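Local coordinates for protein cryptic loci regulator 2 (Schizosaccharomyces pombe 972h-, PDB 5IKJ) that promotes transcriptional silencing upstream of histone deacetylases, and is needed for nucleosome positioning at heterochromatic loci and for the silencing function of the SHREC repressor complex, at residues S20-P28 against L171-P179; V405-S415 against F474-Y484. All blocks are in the same frame, centred on the assembly; numbering follows the deposited sequence.

Contact 1: residues S20-P28 against L171-P179; sequences SDGRSDTWP and LYGHPSGRP
T26 faces the turn that follows strand 168-172, and its methyl enters it. T26 CB lies 4.0 Å from G177 CA. The methyl T26 CG2 goes on to H174 O, at 3.4 Å, and also rests against G177 CA. The hydroxyl turns back to its own segment. With chi1 at 62° it is tucked over its own backbone, and from there T26 OG1 donates to R23 O at 2.8 Å, almost in line with that carbonyl. R23 O also accepts from T26 N, so two donors from one residue hold it. The hydrogen bond across the contact is between backbones. R23 N donates to G173 O at 2.9 Å, in the carbonyl plane and on a lone pair. G22 CA adds a CH...O contact to the same oxygen.

The segments border the zinc site of this Clr2 family region. H189, C204, C206 and C209 bind the zinc. D21 is second-shell: OD2 is hydrogen-bonded to the zinc ligand H189 at NE2, and OD1 to Y151 OH. Across the contact, D21 OD2 touches the P175 ring, 3.3 Å from CD, the two side chains crossing at about a right angle. The H174 ring meets H189 edge-to-face. S176 N donates to H174 ND1.

At the other end, Y172 is a flat filling between two prolines. P28 CG lies over one face of the Y172 ring, 4.0 Å from its centroid and 17° off the normal, a CH-pi contact. P179 CB lies over the centre of the opposite face. A serine in place of Y172 would probably leave P28 and P179 with a gap between them. W27 reaches Y172 CB with CD1, at 4.2 Å, while its NE1 bonds to N150 O.

Contact 2: residues V405-S415 against F474-Y484; sequences VLQKTSFMYIS and FRCLHDKSVEY
In the mixed sheet of the Clr2 region assigned to the SH3 clan, L406 and L477 pack together at the turn leading to strand 411-419. Strand 425-436 pairs with 411-419 and also with 472-476 and 482-487, and so lies between the two segments in the sheet order. L406 and L477 meet from the turns beside it. There is a classic beta bulge at S410 and F411, opposite W432.

The two methyls of L406 divide the work. L406 CD1 lies over one face of the Y484 ring, 4.0 Å from the centroid and 25° off its normal, a CH-pi contact. L406 CD2 goes to L477, 4.0 Å from its CB, and the leucine side chains run antiparallel, one past the other. L477 puts its own CD1 against the type I turn L406-T409, 4.0 Å from K408 CB.

At chi1 57° the ring of F411 folds back over its own backbone, and it comes to F474 with CE2 3.6 Å from CD1. F474 CD1 lies at the edge of the F411 ring, near its plane. The ring planes are oblique, at 61°. W432 and W495 also meet F411, and helix 461-469 packs on both phenylalanines.

The polar end is S415 with E483. S415 OG donates to E483 OE2 at 2.8 Å, from above the carboxylate plane. The other oxygen, E483 OE1, bonds to Q428 NE2. E483 and Y484 pair antiparallel with a strand of the other protein chain, so the sheet continues across the interface.

The buried E483 carboxylate thus has a partner for each oxygen. These two bonds, with a basic side chain of the other chain packed nearby, would probably help stabilise its negative charge.

How the contacts relate
Contact 1 lies at the surface and contact 2 is partly buried. They share no strands, sit on opposite sides of the chain's centre, and come no closer than about 32 Å between nearest atoms. Contact 1 joins a loop near the N-terminus to the turn after an outermost strand, beside the zinc site. Contact 2 joins strands of one larger sheet and the turns beside them, and reaches the other protein chain. The chemistry follows. Contact 1 relies on a backbone hydrogen bond, T26 set into a turn, and a tyrosine ring with proline on it. Contact 2 relies on leucine and aromatic packing, with a single side-chain hydrogen bond across it.

Contact 1: residues S20-P28 against L171-P179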
loop_
_atom_site.group_PDB
_atom_site.type_symbol
_atom_site.label_atom_id
_atom_site.label_comp_id
_atom_site.label_asym_id
_atom_site.label_seq_id
_atom_site.Cartn_x
_atom_site.Cartn_y
_atom_site.Cartn_z
ATOM N N SER A 20 19.106 -1.975 21.758
ATOM C CA SER A 20 19.794 -0.745 21.394
ATOM C C SER A 20 21.228 -1.061 20.996
ATOM O O SER A 20 21.897 -1.868 21.644
ATOM C CB SER A 20 19.785 0.262 22.551
ATOM O OG SER A 20 20.757 1.273 22.351
ATOM N N ASP A 21 21.688 -0.416 19.925
ATOM C CA ASP A 21 23.076 -0.496 19.494
ATOM C C ASP A 21 23.940 0.596 20.114
ATOM O O ASP A 21 25.113 0.726 19.747
ATOM C CB ASP A 21 23.157 -0.410 17.967
ATOM C CG ASP A 21 22.775 0.961 17.440
ATOM O OD1 ASP A 21 22.010 1.674 18.124
ATOM O OD2 ASP A 21 23.240 1.328 16.341
ATOM N N GLY A 22 23.390 1.375 21.043
ATOM C CA GLY A 22 24.131 2.494 21.593
ATOM C C GLY A 22 25.398 2.052 22.297
ATOM O O GLY A 22 25.468 0.973 22.888
ATOM N N ARG A 23 26.416 2.910 22.231
ATOM C CA ARG A 23 27.697 2.667 22.882
ATOM C C ARG A 23 28.016 3.856 23.774
ATOM O O ARG A 23 28.163 4.981 23.285
ATOM C CB ARG A 23 28.811 2.446 21.854
ATOM C CG ARG A 23 28.575 1.247 20.952
ATOM C CD ARG A 23 29.854 0.759 20.288
ATOM N NE ARG A 23 30.391 -0.428 20.952
ATOM C CZ ARG A 23 31.542 -0.489 21.621
ATOM N NH1 ARG A 23 32.332 0.571 21.730
ATOM N NH2 ARG A 23 31.912 -1.632 22.183
ATOM N N SER A 24 28.119 3.603 25.080
ATOM C CA SER A 24 28.371 4.680 26.031
ATOM C C SER A 24 29.671 5.413 25.728
ATOM O O SER A 24 29.776 6.618 25.988
ATOM C CB SER A 24 28.404 4.119 27.453
ATOM O OG SER A 24 29.476 3.206 27.614
ATOM N N ASP A 25 30.669 4.717 25.183
ATOM C CA ASP A 25 31.984 5.312 24.983
ATOM C C ASP A 25 32.077 6.161 23.718
ATOM O O ASP A 25 33.191 6.516 23.315
ATOM C CB ASP A 25 33.063 4.223 24.963
ATOM C CG ASP A 25 32.888 3.234 23.823
ATOM O OD1 ASP A 25 32.083 3.498 22.907
ATOM O OD2 ASP A 25 33.572 2.188 23.844
ATOM N N THR A 26 30.953 6.486 23.079
ATOM C CA THR A 26 30.932 7.536 22.070
ATOM C C THR A 26 30.593 8.896 22.661
ATOM O O THR A 26 30.738 9.911 21.968
ATOM C CB THR A 26 29.918 7.217 20.963
ATOM O OG1 THR A 26 28.599 7.150 21.519
ATOM C CG2 THR A 26 30.251 5.901 20.273
ATOM N N TRP A 27 30.151 8.887 23.896
ATOM C CA TRP A 27 29.792 10.104 24.561
ATOM C C TRP A 27 30.998 10.997 24.642
ATOM O O TRP A 27 32.123 10.535 24.726
ATOM C CB TRP A 27 29.246 9.833 25.948
ATOM C CG TRP A 27 28.026 9.040 25.952
ATOM C CD1 TRP A 27 27.451 8.456 24.903
ATOM C CD2 TRP A 27 27.222 8.732 27.075
ATOM N NE1 TRP A 27 26.330 7.796 25.282
ATOM C CE2 TRP A 27 26.168 7.951 26.623
ATOM C CE3 TRP A 27 27.290 9.047 28.427
ATOM C CZ2 TRP A 27 25.190 7.477 27.460
ATOM C CZ3 TRP A 27 26.321 8.579 29.252
ATOM C CH2 TRP A 27 25.282 7.805 28.771
ATOM N N PRO A 28 30.711 12.347 24.594
ATOM C CA PRO A 28 31.884 13.215 24.663
ATOM C C PRO A 28 32.221 13.775 26.036
ATOM O O PRO A 28 31.468 13.616 26.969
ATOM C CB PRO A 28 31.519 14.342 23.721
ATOM C CG PRO A 28 30.059 14.492 23.847
ATOM C CD PRO A 28 29.492 13.247 24.409
ATOM N N LEU A 171 22.437 14.030 19.842
ATOM C CA LEU A 171 22.288 12.730 20.491
ATOM C C LEU A 171 23.475 11.856 20.099
ATOM O O LEU A 171 23.610 11.470 18.934
ATOM C CB LEU A 171 20.970 12.071 20.094
ATOM C CG LEU A 171 20.616 10.794 20.863
ATOM C CD1 LEU A 171 20.167 11.128 22.275
ATOM C CD2 LEU A 171 19.549 10.004 20.128
ATOM N N TYR A 172 24.333 11.553 21.068
ATOM C CA TYR A 172 25.440 10.630 20.864
ATOM C C TYR A 172 25.026 9.214 21.256
ATOM O O TYR A 172 24.025 8.999 21.943
ATOM C CB TYR A 172 26.663 11.056 21.677
ATOM C CG TYR A 172 27.436 12.222 21.094
ATOM C CD1 TYR A 172 27.049 13.533 21.341
ATOM C CD2 TYR A 172 28.565 12.010 20.312
ATOM C CE1 TYR A 172 27.759 14.600 20.816
ATOM C CE2 TYR A 172 29.280 13.070 19.783
ATOM C CZ TYR A 172 28.872 14.362 20.039
ATOM O OH TYR A 172 29.581 15.420 19.517
ATOM N N GLY A 173 25.822 8.243 20.809
ATOM C CA GLY A 173 25.556 6.847 21.098
ATOM C C GLY A 173 25.726 5.948 19.891
ATOM O O GLY A 173 25.988 4.750 20.032
ATOM N N HIS A 174 25.587 6.515 18.698
ATOM C CA HIS A 174 25.667 5.717 17.486
ATOM C C HIS A 174 27.058 5.096 17.363
ATOM O O HIS A 174 28.061 5.758 17.655
ATOM C CB HIS A 174 25.362 6.580 16.261
ATOM C CG HIS A 174 25.155 5.797 15.004
ATOM N ND1 HIS A 174 26.185 5.470 14.150
ATOM C CD2 HIS A 174 24.033 5.275 14.453
ATOM C CE1 HIS A 174 25.708 4.782 13.128
ATOM N NE2 HIS A 174 24.404 4.650 13.290
ATOM N N PRO A 175 27.160 3.831 16.937
ATOM C CA PRO A 175 28.479 3.175 16.899
ATOM C C PRO A 175 29.537 3.932 16.114
ATOM O O PRO A 175 30.732 3.787 16.405
ATOM C CB PRO A 175 28.170 1.816 16.254
ATOM C CG PRO A 175 26.743 1.563 16.571
ATOM C CD PRO A 175 26.074 2.904 16.571
ATOM N N SER A 176 29.147 4.732 15.120
ATOM C CA SER A 176 30.126 5.471 14.332
ATOM C C SER A 176 30.858 6.528 15.148
ATOM O O SER A 176 31.866 7.064 14.674
ATOM C CB SER A 176 29.443 6.137 13.135
ATOM O OG SER A 176 28.586 7.188 13.551
ATOM N N GLY A 177 30.384 6.835 16.355
ATOM C CA GLY A 177 30.964 7.889 17.156
ATOM C C GLY A 177 30.454 9.276 16.838
ATOM O O GLY A 177 30.908 10.242 17.466
ATOM N N ARG A 178 29.519 9.410 15.887
ATOM C CA ARG A 178 29.024 10.714 15.492
ATOM C C ARG A 178 27.643 10.973 16.084
ATOM O O ARG A 178 26.874 10.038 16.321
ATOM C CB ARG A 178 28.952 10.822 13.967
ATOM C CG ARG A 178 30.314 10.796 13.305
ATOM C CD ARG A 178 30.216 10.870 11.797
ATOM N NE ARG A 178 31.520 10.666 11.173
ATOM C CZ ARG A 178 31.819 11.004 9.924
ATOM N NH1 ARG A 178 30.911 11.582 9.149
ATOM N NH2 ARG A 178 33.035 10.772 9.450
ATOM N N PRO A 179 27.310 12.235 16.336
ATOM C CA PRO A 179 25.996 12.556 16.894
ATOM C C PRO A 179 24.928 12.685 15.823
ATOM O O PRO A 179 25.208 12.977 14.659
ATOM C CB PRO A 179 26.234 13.907 17.578
ATOM C CG PRO A 179 27.292 14.544 16.736
ATOM C CD PRO A 179 28.175 13.425 16.246
#

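Contact 2: residues V405-S415 against F474-Y484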
loop_
_atom_site.group_PDB
_atom_site.type_symbol
_atom_site.label_atom_id
_atom_site.label_comp_id
_atom_site.label_asym_id
_atom_site.label_seq_id
_atom_site.Cartn_x
_atom_site.Cartn_y
_atom_site.Cartn_z
ATOM N N VAL A 405 -14.733 -30.574 -8.962
ATOM C CA VAL A 405 -15.075 -30.075 -7.637
ATOM C C VAL A 405 -14.928 -28.562 -7.537
ATOM O O VAL A 405 -15.504 -27.947 -6.632
ATOM C CB VAL A 405 -14.198 -30.775 -6.579
ATOM C CG1 VAL A 405 -14.491 -30.243 -5.184
ATOM C CG2 VAL A 405 -14.413 -32.283 -6.628
ATOM N N LEU A 406 -14.182 -27.940 -8.450
ATOM C CA LEU A 406 -13.832 -26.529 -8.331
ATOM C C LEU A 406 -14.400 -25.668 -9.453
ATOM O O LEU A 406 -14.072 -24.478 -9.526
ATOM C CB LEU A 406 -12.308 -26.377 -8.288
ATOM C CG LEU A 406 -11.578 -27.209 -7.232
ATOM C CD1 LEU A 406 -10.072 -27.021 -7.350
ATOM C CD2 LEU A 406 -12.055 -26.851 -5.835
ATOM N N GLN A 407 -15.244 -26.219 -10.323
ATOM C CA GLN A 407 -15.725 -25.456 -11.468
ATOM C C GLN A 407 -16.781 -24.423 -11.094
ATOM O O GLN A 407 -17.098 -23.562 -11.922
ATOM C CB GLN A 407 -16.274 -26.401 -12.536
ATOM C CG GLN A 407 -15.330 -27.543 -12.858
ATOM C CD GLN A 407 -15.132 -27.754 -14.345
ATOM O OE1 GLN A 407 -14.169 -27.256 -14.931
ATOM N NE2 GLN A 407 -16.035 -28.504 -14.963
ATOM N N LYS A 408 -17.326 -24.477 -9.879
ATOM C CA LYS A 408 -18.148 -23.390 -9.361
ATOM C C LYS A 408 -17.316 -22.189 -8.921
ATOM O O LYS A 408 -17.864 -21.268 -8.305
ATOM C CB LYS A 408 -18.993 -23.875 -8.178
ATOM C CG LYS A 408 -20.028 -24.936 -8.512
ATOM C CD LYS A 408 -20.928 -25.198 -7.311
ATOM C CE LYS A 408 -21.235 -26.676 -7.137
ATOM N NZ LYS A 408 -21.997 -27.243 -8.283
ATOM N N THR A 409 -16.018 -22.180 -9.215
ATOM C CA THR A 409 -15.141 -21.112 -8.752
ATOM C C THR A 409 -15.541 -19.792 -9.398
ATOM O O THR A 409 -15.527 -19.661 -10.626
ATOM C CB THR A 409 -13.685 -21.446 -9.076
ATOM O OG1 THR A 409 -13.301 -22.643 -8.391
ATOM C CG2 THR A 409 -12.759 -20.310 -8.652
ATOM N N SER A 410 -15.891 -18.811 -8.567
ATOM C CA SER A 410 -16.201 -17.471 -9.048
ATOM C C SER A 410 -14.968 -16.576 -9.072
ATOM O O SER A 410 -14.804 -15.775 -9.998
ATOM C CB SER A 410 -17.283 -16.836 -8.172
ATOM O OG SER A 410 -18.451 -17.639 -8.140
ATOM N N PHE A 411 -14.097 -16.698 -8.072
ATOM C CA PHE A 411 -12.895 -15.879 -8.009
ATOM C C PHE A 411 -11.861 -16.570 -7.132
ATOM O O PHE A 411 -12.187 -17.434 -6.313
ATOM C CB PHE A 411 -13.198 -14.478 -7.467
ATOM C CG PHE A 411 -13.854 -14.477 -6.113
ATOM C CD1 PHE A 411 -13.108 -14.680 -4.963
ATOM C CD2 PHE A 411 -15.216 -14.263 -5.991
ATOM C CE1 PHE A 411 -13.711 -14.675 -3.719
ATOM C CE2 PHE A 411 -15.822 -14.257 -4.748
ATOM C CZ PHE A 411 -15.068 -14.463 -3.612
ATOM N N MET A 412 -10.606 -16.172 -7.320
ATOM C CA MET A 412 -9.519 -16.540 -6.422
ATOM C C MET A 412 -9.269 -15.394 -5.454
ATOM O O MET A 412 -9.187 -14.232 -5.867
ATOM C CB MET A 412 -8.235 -16.856 -7.194
ATOM C CG MET A 412 -6.979 -16.927 -6.311
ATOM S SD MET A 412 -5.446 -17.179 -7.220
ATOM C CE MET A 412 -5.598 -18.901 -7.688
ATOM N N TYR A 413 -9.147 -15.724 -4.172
ATOM C CA TYR A 413 -8.714 -14.772 -3.151
ATOM C C TYR A 413 -7.196 -14.878 -3.061
ATOM O O TYR A 413 -6.659 -15.824 -2.482
ATOM C CB TYR A 413 -9.402 -15.073 -1.824
ATOM C CG TYR A 413 -8.975 -14.215 -0.654
ATOM C CD1 TYR A 413 -8.413 -12.959 -0.841
ATOM C CD2 TYR A 413 -9.138 -14.671 0.647
ATOM C CE1 TYR A 413 -8.026 -12.182 0.239
ATOM C CE2 TYR A 413 -8.755 -13.907 1.729
ATOM C CZ TYR A 413 -8.200 -12.663 1.521
ATOM O OH TYR A 413 -7.819 -11.901 2.605
ATOM N N ILE A 414 -6.502 -13.898 -3.641
ATOM C CA ILE A 414 -5.070 -14.023 -3.884
ATOM C C ILE A 414 -4.310 -13.933 -2.568
ATOM O O ILE A 414 -4.501 -12.998 -1.779
ATOM C CB ILE A 414 -4.600 -12.945 -4.873
ATOM C CG1 ILE A 414 -5.327 -13.099 -6.213
ATOM C CG2 ILE A 414 -3.090 -13.028 -5.086
ATOM C CD1 ILE A 414 -5.126 -11.930 -7.158
ATOM N N SER A 415 -3.434 -14.908 -2.334
ATOM C CA SER A 415 -2.553 -14.915 -1.174
ATOM C C SER A 415 -1.144 -14.450 -1.493
ATOM O O SER A 415 -0.497 -13.834 -0.639
ATOM C CB SER A 415 -2.478 -16.325 -0.576
ATOM O OG SER A 415 -3.714 -16.707 -0.002
ATOM N N PHE A 474 -20.877 -16.069 0.021
ATOM C CA PHE A 474 -19.600 -16.570 -0.471
ATOM C C PHE A 474 -19.181 -17.811 0.305
ATOM O O PHE A 474 -19.311 -17.861 1.532
ATOM C CB PHE A 474 -18.514 -15.492 -0.366
ATOM C CG PHE A 474 -18.822 -14.243 -1.145
ATOM C CD1 PHE A 474 -18.612 -14.195 -2.514
ATOM C CD2 PHE A 474 -19.317 -13.117 -0.508
ATOM C CE1 PHE A 474 -18.894 -13.049 -3.232
ATOM C CE2 PHE A 474 -19.601 -11.968 -1.223
ATOM C CZ PHE A 474 -19.388 -11.935 -2.587
ATOM N N ARG A 475 -18.673 -18.808 -0.421
ATOM C CA ARG A 475 -18.217 -20.060 0.165
ATOM C C ARG A 475 -16.903 -20.480 -0.476
ATOM O O ARG A 475 -16.726 -20.352 -1.691
ATOM C CB ARG A 475 -19.243 -21.185 -0.021
ATOM C CG ARG A 475 -20.213 -21.351 1.132
ATOM C CD ARG A 475 -20.948 -22.685 1.056
ATOM N NE ARG A 475 -21.401 -23.000 -0.299
ATOM C CZ ARG A 475 -20.752 -23.782 -1.160
ATOM N NH1 ARG A 475 -19.602 -24.355 -0.828
ATOM N NH2 ARG A 475 -21.260 -23.998 -2.366
ATOM N N CYS A 476 -15.988 -20.985 0.348
ATOM C CA CYS A 476 -14.752 -21.569 -0.153
ATOM C C CYS A 476 -15.013 -22.985 -0.648
ATOM O O CYS A 476 -15.723 -23.762 -0.005
ATOM C CB CYS A 476 -13.686 -21.580 0.944
ATOM S SG CYS A 476 -12.027 -22.003 0.366
ATOM N N LEU A 477 -14.433 -23.320 -1.799
ATOM C CA LEU A 477 -14.705 -24.587 -2.465
ATOM C C LEU A 477 -13.766 -25.713 -2.052
ATOM O O LEU A 477 -13.889 -26.821 -2.586
ATOM C CB LEU A 477 -14.618 -24.415 -3.987
ATOM C CG LEU A 477 -15.719 -23.648 -4.723
ATOM C CD1 LEU A 477 -15.471 -23.739 -6.220
ATOM C CD2 LEU A 477 -17.107 -24.171 -4.383
ATOM N N HIS A 478 -12.838 -25.477 -1.128
ATOM C CA HIS A 478 -11.813 -26.469 -0.836
ATOM C C HIS A 478 -11.421 -26.384 0.632
ATOM O O HIS A 478 -11.902 -25.529 1.383
ATOM C CB HIS A 478 -10.594 -26.272 -1.740
ATOM C CG HIS A 478 -9.935 -24.940 -1.574
ATOM N ND1 HIS A 478 -9.051 -24.669 -0.552
ATOM C CD2 HIS A 478 -10.040 -23.797 -2.292
ATOM C CE1 HIS A 478 -8.635 -23.420 -0.652
ATOM N NE2 HIS A 478 -9.219 -22.869 -1.700
ATOM N N ASP A 479 -10.527 -27.286 1.032
ATOM C CA ASP A 479 -10.091 -27.356 2.418
ATOM C C ASP A 479 -9.370 -26.075 2.819
ATOM O O ASP A 479 -8.557 -25.533 2.065
ATOM C CB ASP A 479 -9.177 -28.566 2.617
ATOM C CG ASP A 479 -9.058 -28.975 4.072
ATOM O OD1 ASP A 479 -8.332 -28.295 4.828
ATOM O OD2 ASP A 479 -9.688 -29.983 4.457
ATOM N N LYS A 480 -9.672 -25.600 4.027
ATOM C CA LYS A 480 -9.139 -24.332 4.508
ATOM C C LYS A 480 -7.617 -24.319 4.573
ATOM O O LYS A 480 -7.019 -23.238 4.585
ATOM C CB LYS A 480 -9.721 -24.040 5.892
ATOM C CG LYS A 480 -9.815 -22.574 6.270
ATOM C CD LYS A 480 -10.470 -22.440 7.636
ATOM C CE LYS A 480 -10.153 -21.114 8.302
ATOM N NZ LYS A 480 -10.531 -21.137 9.743
ATOM N N SER A 481 -6.976 -25.487 4.611
ATOM C CA SER A 481 -5.541 -25.570 4.849
ATOM C C SER A 481 -4.714 -25.661 3.572
ATOM O O SER A 481 -3.482 -25.623 3.653
ATOM C CB SER A 481 -5.227 -26.776 5.746
ATOM O OG SER A 481 -5.587 -27.994 5.115
ATOM N N VAL A 482 -5.346 -25.782 2.406
ATOM C CA VAL A 482 -4.629 -25.766 1.140
ATOM C C VAL A 482 -5.085 -24.553 0.341
ATOM O O VAL A 482 -6.138 -23.965 0.594
ATOM C CB VAL A 482 -4.833 -27.058 0.316
ATOM C CG1 VAL A 482 -4.432 -28.282 1.127
ATOM C CG2 VAL A 482 -6.273 -27.178 -0.176
ATOM N N GLU A 483 -4.258 -24.179 -0.628
ATOM C CA GLU A 483 -4.600 -23.188 -1.634
ATOM C C GLU A 483 -4.164 -23.737 -2.986
ATOM O O GLU A 483 -3.565 -24.811 -3.073
ATOM C CB GLU A 483 -3.945 -21.835 -1.330
ATOM C CG GLU A 483 -4.485 -21.164 -0.075
ATOM C CD GLU A 483 -3.676 -19.946 0.337
ATOM O OE1 GLU A 483 -2.595 -19.721 -0.248
ATOM O OE2 GLU A 483 -4.121 -19.216 1.248
ATOM N N TYR A 484 -4.469 -23.001 -4.049
ATOM C CA TYR A 484 -4.156 -23.443 -5.398
ATOM C C TYR A 484 -3.301 -22.405 -6.109
ATOM O O TYR A 484 -3.337 -21.212 -5.786
ATOM C CB TYR A 484 -5.434 -23.723 -6.194
ATOM C CG TYR A 484 -6.119 -24.999 -5.767
ATOM C CD1 TYR A 484 -6.942 -25.027 -4.650
ATOM C CD2 TYR A 484 -5.928 -26.180 -6.470
ATOM C CE1 TYR A 484 -7.563 -26.192 -4.250
ATOM C CE2 TYR A 484 -6.545 -27.351 -6.079
ATOM C CZ TYR A 484 -7.361 -27.352 -4.967
ATOM O OH TYR A 484 -7.980 -28.515 -4.570
#